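Local coordinates for protein c-di-GMP synthase (Capnocytophaga granulosa, PDB 6WT9) that joins two GTP molecules into the second messenger 3',3'-c-di-GMP, with release of diphosphate, as the nucleotide synthase of a CBASS antiphage defence system, at residues V292-V303 and L333-Y344. Numbering follows the deposited sequence.
Sequences VPILYEQLNELV and LKMLLQEVKIIY
Y296 reaches across from helix 292-303 and lies in a hole formed by L337, V340, K341 and Y344 of helix 333-344. Its CB already points at the partner helix, and CG anti to the backbone N (chi1 174°) carries the ring on toward it. One face of that ring receives Y344 CD2, which comes within 3.7 Å of Y296 CG; the two aromatic planes are inclined at 59°, an oblique pair. The K341 chain passes obliquely across the ring's edge, its CE in the ring plane, then bends at its last two torsions (chi3 -82°), so that NZ donates a hydrogen bond of 2.9 Å to Y296 OH. Y344, in turn, takes P293 over a face, offset toward the rim: P293 CB makes a CH-pi contact 4.0 Å from the ring centroid, and P293 CG approaches Y344 CE1 to 3.4 Å.

V340 is the junction, its CG1 against the backbone and CB of Y296 and its CG2 3.7 Å from L299 CD2. Beyond it the interlock is aliphatic. L299 is the reciprocal knob, its CD2 3.8 Å from L336 CG. The two methyls of L337 rest on the N300 backbone, CD1 against L299 CB (3.7 Å) and CD2 against V303 CG2. L333 closes this end against L302 and V303.

Such mutual knobs-into-holes packing joins two roughly antiparallel helices of the C-terminal helical region, with helices 245-259 and 268-276 covering the buried side. Most of the contacts are apolar, and the single cross-helix hydrogen bond, from K341 to Y296, lies at the exposed margin.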
loop_
_atom_site.group_PDB
_atom_site.type_symbol
_atom_site.label_atom_id
_atom_site.label_comp_id
_atom_site.label_asym_id
_atom_site.label_seq_id
_atom_site.Cartn_x
_atom_site.Cartn_y
_atom_site.Cartn_z
ATOM N N VAL A 292 0.625 -19.123 3.366
ATOM C CA VAL A 292 -0.576 -18.995 4.192
ATOM C C VAL A 292 -0.326 -19.556 5.591
ATOM O O VAL A 292 -0.630 -18.865 6.574
ATOM C CB VAL A 292 -1.790 -19.661 3.521
ATOM C CG1 VAL A 292 -2.996 -19.627 4.448
ATOM C CG2 VAL A 292 -2.110 -18.970 2.205
ATOM N N PRO A 293 0.212 -20.774 5.754
ATOM C CA PRO A 293 0.544 -21.228 7.118
ATOM C C PRO A 293 1.578 -20.353 7.804
ATOM O O PRO A 293 1.570 -20.240 9.037
ATOM C CB PRO A 293 1.076 -22.652 6.900
ATOM C CG PRO A 293 0.512 -23.075 5.594
ATOM C CD PRO A 293 0.450 -21.843 4.762
ATOM N N ILE A 294 2.474 -19.728 7.037
ATOM C CA ILE A 294 3.476 -18.846 7.623
ATOM C C ILE A 294 2.829 -17.559 8.120
ATOM O O ILE A 294 3.174 -17.048 9.193
ATOM C CB ILE A 294 4.594 -18.577 6.602
ATOM C CG1 ILE A 294 5.371 -19.868 6.346
ATOM C CG2 ILE A 294 5.518 -17.464 7.083
ATOM C CD1 ILE A 294 6.289 -19.802 5.163
ATOM N N LEU A 295 1.878 -17.016 7.357
ATOM C CA LEU A 295 1.123 -15.862 7.834
ATOM C C LEU A 295 0.278 -16.226 9.047
ATOM O O LEU A 295 0.109 -15.413 9.964
ATOM C CB LEU A 295 0.245 -15.306 6.713
ATOM C CG LEU A 295 0.985 -14.525 5.627
ATOM C CD1 LEU A 295 0.051 -14.161 4.487
ATOM C CD2 LEU A 295 1.615 -13.274 6.221
ATOM N N TYR A 296 -0.256 -17.449 9.072
ATOM C CA TYR A 296 -1.021 -17.894 10.233
ATOM C C TYR A 296 -0.148 -17.934 11.481
ATOM O O TYR A 296 -0.551 -17.460 12.550
ATOM C CB TYR A 296 -1.637 -19.267 9.962
ATOM C CG TYR A 296 -2.328 -19.867 11.165
ATOM C CD1 TYR A 296 -3.617 -19.481 11.511
ATOM C CD2 TYR A 296 -1.693 -20.813 11.956
ATOM C CE1 TYR A 296 -4.253 -20.020 12.609
ATOM C CE2 TYR A 296 -2.322 -21.361 13.057
ATOM C CZ TYR A 296 -3.600 -20.960 13.378
ATOM O OH TYR A 296 -4.230 -21.500 14.471
ATOM N N GLU A 297 1.056 -18.501 11.363
ATOM C CA GLU A 297 1.944 -18.595 12.519
ATOM C C GLU A 297 2.332 -17.215 13.033
ATOM O O GLU A 297 2.381 -16.989 14.248
ATOM C CB GLU A 297 3.196 -19.395 12.163
ATOM C CG GLU A 297 4.109 -19.643 13.353
ATOM C CD GLU A 297 5.558 -19.827 12.956
ATOM O OE1 GLU A 297 6.442 -19.407 13.732
ATOM O OE2 GLU A 297 5.814 -20.383 11.868
ATOM N N GLN A 298 2.618 -16.280 12.124
ATOM C CA GLN A 298 2.970 -14.928 12.541
ATOM C C GLN A 298 1.802 -14.245 13.243
ATOM O O GLN A 298 1.964 -13.667 14.324
ATOM C CB GLN A 298 3.427 -14.109 11.334
ATOM C CG GLN A 298 3.503 -12.604 11.588
ATOM C CD GLN A 298 4.716 -12.193 12.411
ATOM O OE1 GLN A 298 5.482 -13.034 12.882
ATOM N NE2 GLN A 298 4.899 -10.888 12.578
ATOM N N LEU A 299 0.613 -14.302 12.641
ATOM C CA LEU A 299 -0.547 -13.651 13.243
ATOM C C LEU A 299 -0.932 -14.313 14.560
ATOM O O LEU A 299 -1.294 -13.629 15.523
ATOM C CB LEU A 299 -1.726 -13.665 12.269
ATOM C CG LEU A 299 -1.885 -12.457 11.339
ATOM C CD1 LEU A 299 -0.633 -12.209 10.512
ATOM C CD2 LEU A 299 -3.091 -12.648 10.434
ATOM N N ASN A 300 -0.853 -15.643 14.625
ATOM C CA ASN A 300 -1.159 -16.334 15.873
ATOM C C ASN A 300 -0.148 -15.979 16.955
ATOM O O ASN A 300 -0.511 -15.803 18.123
ATOM C CB ASN A 300 -1.196 -17.844 15.638
ATOM C CG ASN A 300 -1.862 -18.594 16.773
ATOM O OD1 ASN A 300 -2.602 -18.014 17.567
ATOM N ND2 ASN A 300 -1.607 -19.892 16.853
ATOM N N GLU A 301 1.128 -15.853 16.582
ATOM C CA GLU A 301 2.151 -15.507 17.562
ATOM C C GLU A 301 1.986 -14.080 18.068
ATOM O O GLU A 301 2.274 -13.804 19.238
ATOM C CB GLU A 301 3.542 -15.702 16.960
ATOM C CG GLU A 301 4.677 -15.558 17.962
ATOM C CD GLU A 301 6.032 -15.870 17.358
ATOM O OE1 GLU A 301 6.097 -16.145 16.141
ATOM O OE2 GLU A 301 7.034 -15.842 18.104
ATOM N N LEU A 302 1.530 -13.161 17.212
ATOM C CA LEU A 302 1.283 -11.794 17.660
ATOM C C LEU A 302 0.128 -11.739 18.651
ATOM O O LEU A 302 0.202 -11.032 19.664
ATOM C CB LEU A 302 1.004 -10.888 16.461
ATOM C CG LEU A 302 2.191 -10.525 15.566
ATOM C CD1 LEU A 302 1.710 -9.943 14.246
ATOM C CD2 LEU A 302 3.113 -9.544 16.275
ATOM N N VAL A 303 -0.951 -12.476 18.379
ATOM C CA VAL A 303 -2.096 -12.479 19.284
ATOM C C VAL A 303 -1.761 -13.202 20.583
ATOM O O VAL A 303 -2.286 -12.856 21.648
ATOM C CB VAL A 303 -3.317 -13.102 18.580
ATOM C CG1 VAL A 303 -4.518 -13.150 19.514
ATOM C CG2 VAL A 303 -3.652 -12.322 17.319
ATOM N N LEU A 333 -6.612 -7.233 14.566
ATOM C CA LEU A 333 -5.610 -8.264 14.320
ATOM C C LEU A 333 -6.185 -9.654 14.557
ATOM O O LEU A 333 -5.870 -10.599 13.821
ATOM C CB LEU A 333 -4.386 -8.031 15.207
ATOM C CG LEU A 333 -3.278 -9.087 15.147
ATOM C CD1 LEU A 333 -2.703 -9.189 13.744
ATOM C CD2 LEU A 333 -2.185 -8.777 16.155
ATOM N N LYS A 334 -7.032 -9.799 15.579
ATOM C CA LYS A 334 -7.659 -11.090 15.845
ATOM C C LYS A 334 -8.589 -11.497 14.709
ATOM O O LYS A 334 -8.590 -12.662 14.293
ATOM C CB LYS A 334 -8.425 -11.045 17.168
ATOM C CG LYS A 334 -7.552 -10.893 18.402
ATOM C CD LYS A 334 -8.404 -10.801 19.659
ATOM C CE LYS A 334 -7.547 -10.624 20.902
ATOM N NZ LYS A 334 -8.375 -10.538 22.137
HETATM N N MSE A 335 -9.380 -10.559 14.193
HETATM C CA MSE A 335 -10.314 -10.862 13.113
HETATM C C MSE A 335 -9.578 -11.241 11.834
HETATM O O MSE A 335 -10.047 -12.079 11.064
HETATM C CB MSE A 335 -11.248 -9.679 12.845
HETATM C CG MSE A 335 -12.140 -9.305 14.019
HETATM SE SE MSE A 335 -12.822 -10.842 15.006
HETATM C CE MSE A 335 -13.863 -11.706 13.611
ATOM N N LEU A 336 -8.421 -10.615 11.607
ATOM C CA LEU A 336 -7.595 -10.993 10.464
ATOM C C LEU A 336 -7.025 -12.395 10.648
ATOM O O LEU A 336 -6.887 -13.149 9.678
ATOM C CB LEU A 336 -6.476 -9.971 10.264
ATOM C CG LEU A 336 -5.573 -10.156 9.045
ATOM C CD1 LEU A 336 -6.389 -10.126 7.761
ATOM C CD2 LEU A 336 -4.494 -9.084 9.021
ATOM N N LEU A 337 -6.695 -12.762 11.889
ATOM C CA LEU A 337 -6.253 -14.124 12.171
ATOM C C LEU A 337 -7.352 -15.137 11.866
ATOM O O LEU A 337 -7.070 -16.245 11.394
ATOM C CB LEU A 337 -5.809 -14.233 13.628
ATOM C CG LEU A 337 -5.393 -15.617 14.127
ATOM C CD1 LEU A 337 -4.254 -16.169 13.284
ATOM C CD2 LEU A 337 -4.999 -15.548 15.591
ATOM N N GLN A 338 -8.611 -14.774 12.133
ATOM C CA GLN A 338 -9.724 -15.652 11.781
ATOM C C GLN A 338 -9.759 -15.919 10.282
ATOM O O GLN A 338 -9.930 -17.065 9.851
ATOM C CB GLN A 338 -11.051 -15.037 12.232
ATOM C CG GLN A 338 -11.053 -14.464 13.640
ATOM C CD GLN A 338 -11.087 -15.528 14.716
ATOM O OE1 GLN A 338 -11.257 -16.714 14.430
ATOM N NE2 GLN A 338 -10.928 -15.108 15.967
ATOM N N GLU A 339 -9.594 -14.871 9.472
ATOM C CA GLU A 339 -9.648 -15.036 8.023
ATOM C C GLU A 339 -8.520 -15.929 7.523
ATOM O O GLU A 339 -8.740 -16.803 6.676
ATOM C CB GLU A 339 -9.596 -13.669 7.341
ATOM C CG GLU A 339 -10.719 -12.726 7.751
ATOM C CD GLU A 339 -12.077 -13.176 7.247
ATOM O OE1 GLU A 339 -12.128 -13.872 6.211
ATOM O OE2 GLU A 339 -13.093 -12.836 7.888
ATOM N N VAL A 340 -7.303 -15.721 8.029
ATOM C CA VAL A 340 -6.179 -16.560 7.621
ATOM C C VAL A 340 -6.401 -17.998 8.071
ATOM O O VAL A 340 -6.128 -18.945 7.323
ATOM C CB VAL A 340 -4.861 -15.991 8.174
ATOM C CG1 VAL A 340 -3.696 -16.904 7.815
ATOM C CG2 VAL A 340 -4.629 -14.587 7.640
ATOM N N LYS A 341 -6.905 -18.180 9.294
ATOM C CA LYS A 341 -7.200 -19.519 9.792
ATOM C C LYS A 341 -8.212 -20.228 8.901
ATOM O O LYS A 341 -8.089 -21.434 8.646
ATOM C CB LYS A 341 -7.710 -19.430 11.233
ATOM C CG LYS A 341 -8.186 -20.744 11.822
ATOM C CD LYS A 341 -8.774 -20.539 13.212
ATOM C CE LYS A 341 -7.692 -20.468 14.279
ATOM N NZ LYS A 341 -7.083 -21.804 14.542
ATOM N N ILE A 342 -9.212 -19.496 8.405
ATOM C CA ILE A 342 -10.214 -20.095 7.527
ATOM C C ILE A 342 -9.581 -20.524 6.209
ATOM O O ILE A 342 -9.799 -21.645 5.735
ATOM C CB ILE A 342 -11.381 -19.118 7.298
ATOM C CG1 ILE A 342 -12.187 -18.937 8.585
ATOM C CG2 ILE A 342 -12.273 -19.608 6.165
ATOM C CD1 ILE A 342 -13.327 -17.947 8.454
ATOM N N ILE A 343 -8.794 -19.637 5.595
ATOM C CA ILE A 343 -8.124 -19.978 4.340
ATOM C C ILE A 343 -7.199 -21.170 4.542
ATOM O O ILE A 343 -7.210 -22.127 3.758
ATOM C CB ILE A 343 -7.351 -18.764 3.794
ATOM C CG1 ILE A 343 -8.282 -17.565 3.596
ATOM C CG2 ILE A 343 -6.656 -19.129 2.490
ATOM C CD1 ILE A 343 -9.288 -17.756 2.495
ATOM N N TYR A 344 -6.381 -21.120 5.596
ATOM C CA TYR A 344 -5.432 -22.192 5.883
ATOM C C TYR A 344 -6.142 -23.534 6.012
ATOM O O TYR A 344 -5.699 -24.541 5.449
ATOM C CB TYR A 344 -4.658 -21.846 7.161
ATOM C CG TYR A 344 -3.571 -22.816 7.584
ATOM C CD1 TYR A 344 -3.104 -23.808 6.730
ATOM C CD2 TYR A 344 -3.010 -22.732 8.850
ATOM C CE1 TYR A 344 -2.117 -24.689 7.130
ATOM C CE2 TYR A 344 -2.022 -23.605 9.256
ATOM C CZ TYR A 344 -1.578 -24.581 8.393
ATOM O OH TYR A 344 -0.592 -25.451 8.797
#